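Local coordinates for Tle cognate immunity protein 4 C-terminal domain-containing protein (Pseudomonas aeruginosa PAO1, PDB 4R1D) that binds the type VI secretion lipase effector Tle4 and, as its cognate immunity protein, probably protects the producing cell from it, at residues B[159-167]-B[177-185]; B[217-228]-B[239-247]. All coordinates share one frame; numbering follows the deposited sequence.

Interaction 1: residues B[159-167]-B[177-185]; sequences FQVERFGVG and RFEFRSSTG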
loop_
_atom_site.group_PDB
_atom_site.type_symbol
_atom_site.label_atom_id
_atom_site.label_comp_id
_atom_site.label_asym_id
_atom_site.label_seq_id
_atom_site.Cartn_x
_atom_site.Cartn_y
_atom_site.Cartn_z
ATOM N N PHE B 159 25.461 -3.075 -19.975
ATOM C CA PHE B 159 24.130 -2.717 -19.506
ATOM C C PHE B 159 23.569 -3.722 -18.506
ATOM O O PHE B 159 23.701 -4.932 -18.679
ATOM C CB PHE B 159 23.149 -2.546 -20.664
ATOM C CG PHE B 159 21.784 -2.161 -20.205
ATOM C CD1 PHE B 159 21.514 -0.848 -19.860
ATOM C CD2 PHE B 159 20.790 -3.113 -20.051
ATOM C CE1 PHE B 159 20.266 -0.482 -19.396
ATOM C CE2 PHE B 159 19.536 -2.757 -19.589
ATOM C CZ PHE B 159 19.273 -1.436 -19.263
ATOM N N GLN B 160 22.942 -3.205 -17.453
ATOM C CA GLN B 160 22.164 -4.010 -16.518
ATOM C C GLN B 160 21.083 -3.088 -15.970
ATOM O O GLN B 160 21.258 -1.866 -15.983
ATOM C CB GLN B 160 23.042 -4.507 -15.372
ATOM C CG GLN B 160 23.786 -3.384 -14.682
ATOM C CD GLN B 160 24.713 -3.865 -13.581
ATOM O OE1 GLN B 160 25.048 -5.046 -13.500
ATOM N NE2 GLN B 160 25.127 -2.943 -12.719
ATOM N N VAL B 161 19.965 -3.644 -15.508
ATOM C CA VAL B 161 18.957 -2.810 -14.857
ATOM C C VAL B 161 19.486 -2.417 -13.473
ATOM O O VAL B 161 19.812 -3.281 -12.659
ATOM C CB VAL B 161 17.612 -3.529 -14.701
ATOM C CG1 VAL B 161 16.687 -2.736 -13.789
ATOM C CG2 VAL B 161 16.959 -3.772 -16.061
ATOM N N GLU B 162 19.563 -1.112 -13.222
ATOM C CA GLU B 162 20.179 -0.597 -12.006
ATOM C C GLU B 162 19.486 0.695 -11.605
ATOM O O GLU B 162 19.021 1.455 -12.453
ATOM C CB GLU B 162 21.700 -0.378 -12.208
ATOM C CG GLU B 162 22.055 0.588 -13.316
ATOM C CD GLU B 162 23.557 0.740 -13.512
ATOM O OE1 GLU B 162 24.290 -0.246 -13.279
ATOM O OE2 GLU B 162 23.991 1.853 -13.889
ATOM N N ARG B 163 19.413 0.942 -10.304
ATOM C CA ARG B 163 18.642 2.061 -9.800
ATOM C C ARG B 163 19.160 2.417 -8.426
ATOM O O ARG B 163 19.640 1.547 -7.696
ATOM C CB ARG B 163 17.147 1.671 -9.727
ATOM C CG ARG B 163 16.266 2.630 -8.913
ATOM C CD ARG B 163 14.777 2.378 -9.176
ATOM N NE ARG B 163 14.302 1.066 -8.720
ATOM C CZ ARG B 163 13.798 0.839 -7.510
ATOM N NH1 ARG B 163 13.724 1.827 -6.614
ATOM N NH2 ARG B 163 13.363 -0.369 -7.192
ATOM N N PHE B 164 19.085 3.697 -8.087
ATOM C CA PHE B 164 19.287 4.120 -6.709
ATOM C C PHE B 164 18.253 5.146 -6.290
ATOM O O PHE B 164 17.586 5.770 -7.118
ATOM C CB PHE B 164 20.713 4.660 -6.478
ATOM C CG PHE B 164 21.005 5.981 -7.161
ATOM C CD1 PHE B 164 20.560 7.179 -6.627
ATOM C CD2 PHE B 164 21.751 6.017 -8.328
ATOM C CE1 PHE B 164 20.838 8.396 -7.259
ATOM C CE2 PHE B 164 22.051 7.222 -8.959
ATOM C CZ PHE B 164 21.600 8.412 -8.426
ATOM N N GLY B 165 18.117 5.313 -4.986
ATOM C CA GLY B 165 17.338 6.403 -4.452
ATOM C C GLY B 165 18.033 6.861 -3.191
ATOM O O GLY B 165 18.409 6.040 -2.353
ATOM N N VAL B 166 18.194 8.174 -3.068
ATOM C CA VAL B 166 18.893 8.771 -1.947
ATOM C C VAL B 166 18.002 9.842 -1.375
ATOM O O VAL B 166 17.418 10.620 -2.117
ATOM C CB VAL B 166 20.237 9.411 -2.387
ATOM C CG1 VAL B 166 20.937 10.026 -1.191
ATOM C CG2 VAL B 166 21.119 8.371 -3.054
ATOM N N GLY B 167 17.876 9.857 -0.054
ATOM C CA GLY B 167 17.063 10.840 0.637
ATOM C C GLY B 167 17.927 11.620 1.609
ATOM O O GLY B 167 18.784 11.045 2.269
ATOM N N ARG B 177 13.062 17.786 2.776
ATOM C CA ARG B 177 13.725 16.564 2.346
ATOM C C ARG B 177 14.072 16.671 0.875
ATOM O O ARG B 177 13.251 17.106 0.065
ATOM C CB ARG B 177 12.845 15.327 2.596
ATOM C CG ARG B 177 13.606 14.003 2.464
ATOM C CD ARG B 177 12.673 12.770 2.447
ATOM N NE ARG B 177 11.751 12.755 3.585
ATOM C CZ ARG B 177 12.099 12.439 4.827
ATOM N NH1 ARG B 177 13.352 12.101 5.095
ATOM N NH2 ARG B 177 11.191 12.467 5.800
ATOM N N PHE B 178 15.300 16.313 0.543
ATOM C CA PHE B 178 15.732 16.233 -0.846
ATOM C C PHE B 178 15.858 14.770 -1.230
ATOM O O PHE B 178 16.301 13.956 -0.429
ATOM C CB PHE B 178 17.069 16.974 -1.029
ATOM C CG PHE B 178 17.691 16.787 -2.390
ATOM C CD1 PHE B 178 17.327 17.596 -3.454
ATOM C CD2 PHE B 178 18.645 15.803 -2.603
ATOM C CE1 PHE B 178 17.900 17.411 -4.723
ATOM C CE2 PHE B 178 19.213 15.611 -3.854
ATOM C CZ PHE B 178 18.836 16.411 -4.916
ATOM N N GLU B 179 15.465 14.428 -2.449
ATOM C CA GLU B 179 15.716 13.081 -2.954
ATOM C C GLU B 179 16.268 13.075 -4.377
ATOM O O GLU B 179 15.919 13.925 -5.203
ATOM C CB GLU B 179 14.485 12.177 -2.843
ATOM C CG GLU B 179 13.218 12.746 -3.414
ATOM C CD GLU B 179 12.274 11.646 -3.904
ATOM O OE1 GLU B 179 11.580 11.006 -3.070
ATOM O OE2 GLU B 179 12.247 11.417 -5.128
ATOM N N PHE B 180 17.119 12.084 -4.641
ATOM C CA PHE B 180 17.859 11.939 -5.892
ATOM C C PHE B 180 17.740 10.475 -6.308
ATOM O O PHE B 180 18.080 9.579 -5.538
ATOM C CB PHE B 180 19.329 12.329 -5.625
ATOM C CG PHE B 180 20.243 12.239 -6.827
ATOM C CD1 PHE B 180 19.812 12.606 -8.088
ATOM C CD2 PHE B 180 21.562 11.825 -6.673
ATOM C CE1 PHE B 180 20.675 12.543 -9.182
ATOM C CE2 PHE B 180 22.426 11.758 -7.757
ATOM C CZ PHE B 180 21.983 12.115 -9.015
ATOM N N ARG B 181 17.221 10.226 -7.506
ATOM C CA ARG B 181 17.019 8.853 -7.971
ATOM C C ARG B 181 17.486 8.707 -9.407
ATOM O O ARG B 181 17.368 9.651 -10.192
ATOM C CB ARG B 181 15.521 8.491 -7.935
ATOM C CG ARG B 181 14.875 8.599 -6.571
ATOM C CD ARG B 181 13.410 8.169 -6.554
ATOM N NE ARG B 181 12.896 8.478 -5.227
ATOM C CZ ARG B 181 13.098 7.714 -4.161
ATOM N NH1 ARG B 181 13.747 6.562 -4.287
ATOM N NH2 ARG B 181 12.645 8.098 -2.972
ATOM N N SER B 182 17.975 7.519 -9.758
ATOM C CA SER B 182 18.207 7.171 -11.160
ATOM C C SER B 182 17.666 5.773 -11.398
ATOM O O SER B 182 17.723 4.907 -10.510
ATOM C CB SER B 182 19.704 7.239 -11.541
ATOM O OG SER B 182 20.368 6.012 -11.282
ATOM N N SER B 183 17.145 5.552 -12.597
ATOM C CA SER B 183 16.563 4.277 -12.944
ATOM C C SER B 183 16.774 4.056 -14.436
ATOM O O SER B 183 16.459 4.930 -15.242
ATOM C CB SER B 183 15.063 4.312 -12.623
ATOM O OG SER B 183 14.434 3.124 -13.071
ATOM N N THR B 184 17.313 2.903 -14.814
ATOM C CA THR B 184 17.518 2.614 -16.232
ATOM C C THR B 184 16.168 2.593 -16.954
ATOM O O THR B 184 15.153 2.205 -16.376
ATOM C CB THR B 184 18.247 1.260 -16.472
ATOM O OG1 THR B 184 17.674 0.242 -15.643
ATOM C CG2 THR B 184 19.757 1.366 -16.183
ATOM N N GLY B 185 16.168 3.010 -18.216
ATOM C CA GLY B 185 14.957 3.044 -19.014
ATOM C C GLY B 185 14.309 4.414 -19.050
ATOM O O GLY B 185 14.281 5.142 -18.050
HETATM O O HOH W 1 20.032 4.015 -13.037
HETATM O O HOH W 2 14.657 4.912 -6.705
#

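Interaction 2: residues B[217-228]-B[239-247]; sequences HPVGSLPGEEYL and YTFMWEVQG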
loop_
_atom_site.group_PDB
_atom_site.type_symbol
_atom_site.label_atom_id
_atom_site.label_comp_id
_atom_site.label_asym_id
_atom_site.label_seq_id
_atom_site.Cartn_x
_atom_site.Cartn_y
_atom_site.Cartn_z
ATOM N N HIS B 217 16.065 23.157 -17.220
ATOM C CA HIS B 217 17.152 23.319 -16.258
ATOM C C HIS B 217 18.213 22.288 -16.586
ATOM O O HIS B 217 18.389 21.303 -15.880
ATOM C CB HIS B 217 16.665 23.160 -14.813
ATOM C CG HIS B 217 17.712 23.484 -13.790
ATOM N ND1 HIS B 217 17.403 23.895 -12.511
ATOM C CD2 HIS B 217 19.063 23.457 -13.861
ATOM C CE1 HIS B 217 18.521 24.105 -11.837
ATOM N NE2 HIS B 217 19.544 23.851 -12.635
ATOM N N PRO B 218 18.914 22.505 -17.700
ATOM C CA PRO B 218 20.012 21.621 -18.069
ATOM C C PRO B 218 21.104 21.742 -17.020
ATOM O O PRO B 218 21.242 22.806 -16.414
ATOM C CB PRO B 218 20.491 22.198 -19.406
ATOM C CG PRO B 218 20.092 23.640 -19.363
ATOM C CD PRO B 218 18.807 23.681 -18.585
ATOM N N VAL B 219 21.814 20.645 -16.781
ATOM C CA VAL B 219 22.972 20.614 -15.892
ATOM C C VAL B 219 24.039 19.910 -16.703
ATOM O O VAL B 219 24.017 18.678 -16.874
ATOM C CB VAL B 219 22.698 19.824 -14.592
ATOM C CG1 VAL B 219 23.958 19.769 -13.724
ATOM C CG2 VAL B 219 21.546 20.445 -13.832
ATOM N N GLY B 220 24.960 20.697 -17.243
ATOM C CA GLY B 220 25.907 20.153 -18.196
ATOM C C GLY B 220 25.132 19.518 -19.331
ATOM O O GLY B 220 24.188 20.110 -19.849
ATOM N N SER B 221 25.502 18.302 -19.713
ATOM C CA SER B 221 24.839 17.677 -20.843
ATOM C C SER B 221 23.561 16.919 -20.450
ATOM O O SER B 221 22.988 16.223 -21.277
ATOM C CB SER B 221 25.798 16.757 -21.584
ATOM O OG SER B 221 26.268 15.740 -20.732
ATOM N N LEU B 222 23.122 17.078 -19.199
ATOM C CA LEU B 222 21.866 16.464 -18.742
ATOM C C LEU B 222 20.696 17.392 -19.062
ATOM O O LEU B 222 20.578 18.475 -18.488
ATOM C CB LEU B 222 21.900 16.200 -17.233
ATOM C CG LEU B 222 23.008 15.303 -16.681
ATOM C CD1 LEU B 222 22.984 15.288 -15.153
ATOM C CD2 LEU B 222 22.891 13.886 -17.234
ATOM N N PRO B 223 19.828 16.970 -19.985
ATOM C CA PRO B 223 18.703 17.798 -20.433
ATOM C C PRO B 223 17.543 17.808 -19.439
ATOM O O PRO B 223 16.461 17.357 -19.778
ATOM C CB PRO B 223 18.279 17.122 -21.741
ATOM C CG PRO B 223 18.681 15.714 -21.585
ATOM C CD PRO B 223 19.932 15.713 -20.742
ATOM N N GLY B 224 17.766 18.340 -18.241
ATOM C CA GLY B 224 16.719 18.346 -17.229
ATOM C C GLY B 224 15.663 19.420 -17.431
ATOM O O GLY B 224 15.925 20.457 -18.036
ATOM N N GLU B 225 14.455 19.162 -16.931
ATOM C CA GLU B 225 13.409 20.173 -16.888
ATOM C C GLU B 225 12.871 20.214 -15.468
ATOM O O GLU B 225 12.945 19.220 -14.756
ATOM C CB GLU B 225 12.307 19.858 -17.900
ATOM C CG GLU B 225 12.840 19.836 -19.336
ATOM C CD GLU B 225 11.747 19.856 -20.398
ATOM O OE1 GLU B 225 10.634 19.356 -20.130
ATOM O OE2 GLU B 225 12.014 20.377 -21.505
ATOM N N GLU B 226 12.354 21.359 -15.047
ATOM C CA GLU B 226 11.936 21.502 -13.658
ATOM C C GLU B 226 10.610 22.226 -13.519
ATOM O O GLU B 226 10.198 22.977 -14.394
ATOM C CB GLU B 226 13.008 22.242 -12.852
ATOM C CG GLU B 226 13.080 23.713 -13.170
ATOM C CD GLU B 226 14.238 24.410 -12.477
ATOM O OE1 GLU B 226 14.871 23.800 -11.582
ATOM O OE2 GLU B 226 14.513 25.569 -12.843
ATOM N N TYR B 227 9.968 22.007 -12.380
ATOM C CA TYR B 227 8.704 22.624 -12.070
ATOM C C TYR B 227 8.778 22.855 -10.575
ATOM O O TYR B 227 8.962 21.913 -9.810
ATOM C CB TYR B 227 7.565 21.650 -12.417
ATOM C CG TYR B 227 6.264 22.312 -12.810
ATOM C CD1 TYR B 227 5.800 23.432 -12.140
ATOM C CD2 TYR B 227 5.507 21.817 -13.861
ATOM C CE1 TYR B 227 4.602 24.041 -12.501
ATOM C CE2 TYR B 227 4.309 22.417 -14.231
ATOM C CZ TYR B 227 3.864 23.530 -13.544
ATOM O OH TYR B 227 2.682 24.140 -13.901
ATOM N N LEU B 228 8.664 24.109 -10.152
ATOM C CA LEU B 228 8.895 24.458 -8.754
ATOM C C LEU B 228 7.690 25.200 -8.200
ATOM O O LEU B 228 7.319 26.253 -8.722
ATOM C CB LEU B 228 10.128 25.375 -8.637
ATOM C CG LEU B 228 11.533 24.786 -8.480
ATOM C CD1 LEU B 228 11.851 23.696 -9.475
ATOM C CD2 LEU B 228 12.574 25.902 -8.570
ATOM N N TYR B 239 6.758 23.575 0.058
ATOM C CA TYR B 239 7.479 23.642 -1.197
ATOM C C TYR B 239 7.408 22.293 -1.882
ATOM O O TYR B 239 7.390 21.262 -1.218
ATOM C CB TYR B 239 8.952 23.943 -0.935
ATOM C CG TYR B 239 9.225 25.322 -0.387
ATOM C CD1 TYR B 239 9.325 26.412 -1.233
ATOM C CD2 TYR B 239 9.388 25.529 0.974
ATOM C CE1 TYR B 239 9.575 27.683 -0.742
ATOM C CE2 TYR B 239 9.642 26.798 1.484
ATOM C CZ TYR B 239 9.736 27.868 0.619
ATOM O OH TYR B 239 9.995 29.134 1.102
ATOM N N THR B 240 7.387 22.304 -3.206
ATOM C CA THR B 240 7.635 21.079 -3.960
ATOM C C THR B 240 8.400 21.428 -5.233
ATOM O O THR B 240 7.868 22.080 -6.130
ATOM C CB THR B 240 6.343 20.326 -4.286
ATOM O OG1 THR B 240 5.669 19.995 -3.063
ATOM C CG2 THR B 240 6.660 19.039 -5.020
ATOM N N PHE B 241 9.674 21.043 -5.254
ATOM C CA PHE B 241 10.577 21.321 -6.362
ATOM C C PHE B 241 10.858 20.000 -7.056
ATOM O O PHE B 241 11.215 19.015 -6.398
ATOM C CB PHE B 241 11.904 21.909 -5.862
ATOM C CG PHE B 241 11.777 23.263 -5.223
ATOM C CD1 PHE B 241 10.552 23.917 -5.159
ATOM C CD2 PHE B 241 12.892 23.879 -4.668
ATOM C CE1 PHE B 241 10.441 25.163 -4.562
ATOM C CE2 PHE B 241 12.788 25.122 -4.065
ATOM C CZ PHE B 241 11.566 25.766 -4.015
ATOM N N MET B 242 10.671 19.975 -8.374
ATOM C CA MET B 242 10.729 18.737 -9.158
ATOM C C MET B 242 11.645 18.914 -10.373
ATOM O O MET B 242 11.531 19.905 -11.075
ATOM C CB MET B 242 9.313 18.387 -9.634
ATOM C CG MET B 242 8.331 18.226 -8.481
ATOM S SD MET B 242 6.597 18.288 -8.982
ATOM C CE MET B 242 6.312 20.057 -9.014
ATOM N N TRP B 243 12.545 17.959 -10.611
ATOM C CA TRP B 243 13.509 18.043 -11.710
ATOM C C TRP B 243 13.663 16.647 -12.295
ATOM O O TRP B 243 13.768 15.680 -11.553
ATOM C CB TRP B 243 14.853 18.526 -11.157
ATOM C CG TRP B 243 15.977 18.725 -12.162
ATOM C CD1 TRP B 243 16.274 19.878 -12.837
ATOM C CD2 TRP B 243 16.984 17.768 -12.543
ATOM N NE1 TRP B 243 17.389 19.691 -13.623
ATOM C CE2 TRP B 243 17.840 18.407 -13.469
ATOM C CE3 TRP B 243 17.238 16.431 -12.201
ATOM C CZ2 TRP B 243 18.936 17.761 -14.054
ATOM C CZ3 TRP B 243 18.328 15.781 -12.790
ATOM C CH2 TRP B 243 19.168 16.452 -13.706
ATOM N N GLU B 244 13.671 16.545 -13.621
ATOM C CA GLU B 244 13.762 15.251 -14.246
ATOM C C GLU B 244 14.449 15.298 -15.599
ATOM O O GLU B 244 14.312 16.265 -16.359
ATOM C CB GLU B 244 12.358 14.649 -14.408
ATOM C CG GLU B 244 12.364 13.212 -14.918
ATOM C CD GLU B 244 11.000 12.553 -14.795
ATOM O OE1 GLU B 244 10.224 12.956 -13.906
ATOM O OE2 GLU B 244 10.709 11.630 -15.590
ATOM N N VAL B 245 15.221 14.249 -15.846
ATOM C CA VAL B 245 15.731 13.920 -17.161
ATOM C C VAL B 245 15.003 12.645 -17.559
ATOM O O VAL B 245 15.100 11.628 -16.871
ATOM C CB VAL B 245 17.239 13.638 -17.110
ATOM C CG1 VAL B 245 17.713 13.016 -18.433
ATOM C CG2 VAL B 245 18.006 14.915 -16.767
ATOM N N GLN B 246 14.262 12.695 -18.659
ATOM C CA GLN B 246 13.406 11.565 -19.043
ATOM C C GLN B 246 14.146 10.227 -19.131
ATOM O O GLN B 246 13.643 9.195 -18.663
ATOM C CB GLN B 246 12.644 11.857 -20.346
ATOM C CG GLN B 246 11.621 10.780 -20.716
ATOM C CD GLN B 246 10.564 11.284 -21.688
ATOM O OE1 GLN B 246 10.651 12.408 -22.188
ATOM N NE2 GLN B 246 9.559 10.455 -21.958
ATOM N N GLY B 247 15.342 10.245 -19.710
ATOM C CA GLY B 247 16.130 9.034 -19.861
ATOM C C GLY B 247 16.083 8.457 -21.265
ATOM O O GLY B 247 15.195 8.785 -22.052
HETATM O O HOH W 3 15.033 14.971 -20.662
#

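Interaction 1: residues B[159-167]-B[177-185]
Phe-164 points the edge of its ring at the face of Phe-180. The ring centroids lie 5.0 Å apart and the planes meet at 66°. CZ of Phe-164 makes the closest approach, 3.5 Å from CE2 of Phe-180 and offset toward the rim of that ring. Phe-164 holds CG between its backbone N and carbonyl carbon (chi1 69°), which swings the ring across toward strand 177-183. One face of the Phe-164 ring then covers the backbone N of Ser-182. Phe-11 of strand 7-11 touches both rings.

The strands form an antiparallel beta hairpin in the Tli4 C-terminal family region. Phe-164 and Ser-182 are a hydrogen-bonded pair, as are Val-166 and Phe-180. Val-166 N gives the shorter bond of its pair, 2.8 Å to Phe-180 O.

Arg-163, Arg-181 and Glu-179 stand on the other side of the hairpin. Arg-181 runs extended from CG to NE and grips Glu-179 side-on. Its NE lies 3.0 Å from OE2 of Glu-179, and NH2 binds OE1; both oxygens are met from above the carboxylate plane. Gly-165 leaves room for the Arg-181 guanidinium, whose NH1 sits 3.6 Å from Gly-165 CA. One water accepts from NH1 of Arg-163 and of Arg-181 and donates to Phe-164 O. Arg-163 also meets Gln-110 of the partner chain. In that chain Asp-67 forms a salt bridge with Arg-181, Arg-97 one with Glu-179, and Ser-69 a hydrogen bond with Glu-179. Near the open end of the hairpin, the methyl CG2 of Thr-184 packs 3.7 Å from CE1 of Phe-159. Thr-184 N bonds Glu-162 O at 3.3 Å.

Interaction 2: residues B[217-228]-B[239-247]
The indole of Trp-243 has His-217 O, Leu-222 CD1 and Glu-226 CB at its edges and Gly-224 CA over one face. CA of Gly-224 lies 3.5 Å above the plane, offset toward the rim, and glycine lets the backbone come this close. NE1 of Trp-243 donates to His-217 O at 2.9 Å, with the oxygen near the indole plane and the donor in the carbonyl plane. The same edge of Trp-243 is turned toward the face of the His-217 imidazole. These planes are nearly perpendicular, at 87°, so the pair is T-shaped. CZ2 of Trp-243 reaches CG2 of Val-219 at 3.8 Å. Trp-243 carries CG anti to the backbone N (chi1 -178°), which lays the indole against the loop 217-224.

His-217 is held at its own edge as well. ND1 donates to OE1 of Glu-226 at 2.7 Å, in the imidazole plane but above the carboxylate plane. NE2 of His-217 bonds Asp-293, and Glu-226 also meets Arg-213 and Trp-288. These partners probably fix the rotation of the imidazole.

Further along, Leu-228 places CG over one face of the Phe-241 ring, 3.9 Å from its centroid, a CH-pi contact. Trp-288 of helix 281-292 meets Phe-241 edge-to-face. On the opposite side of the hairpin, CE of Met-242 packs 4.0 Å from CB of Tyr-227. Beyond Trp-243, CG2 of Val-245 covers Gly-224 CA at 3.7 Å.

Backbone bonds pair Glu-225 with Glu-244 and Tyr-227 with Met-242, making an antiparallel beta hairpin. A type II' turn from Val-219 to Leu-222 folds the preceding loop back over its tryptophan.

From the N terminus, the chain first lays down the N-terminal strands, among them 23-30. It then runs through strand 162-169, turns, and returns along strand 176-183, closing the short loop of interaction 1. Helix 191-205 and strand 209-214 follow. Interaction 2 then closes a second short loop, between strands 225-233 and 236-245. The two contacts are in series and neither nest nor cross. Strand 256-263 lies between the hairpins, pairing with 176-183 on one side and 236-245 on the other. Strand 23-30 borders the far side of interaction 1, and strand 209-214 that of interaction 2. The contact centres are 14 Å apart. Both hairpins belong to the C-terminal family region, and both reach the partner chain.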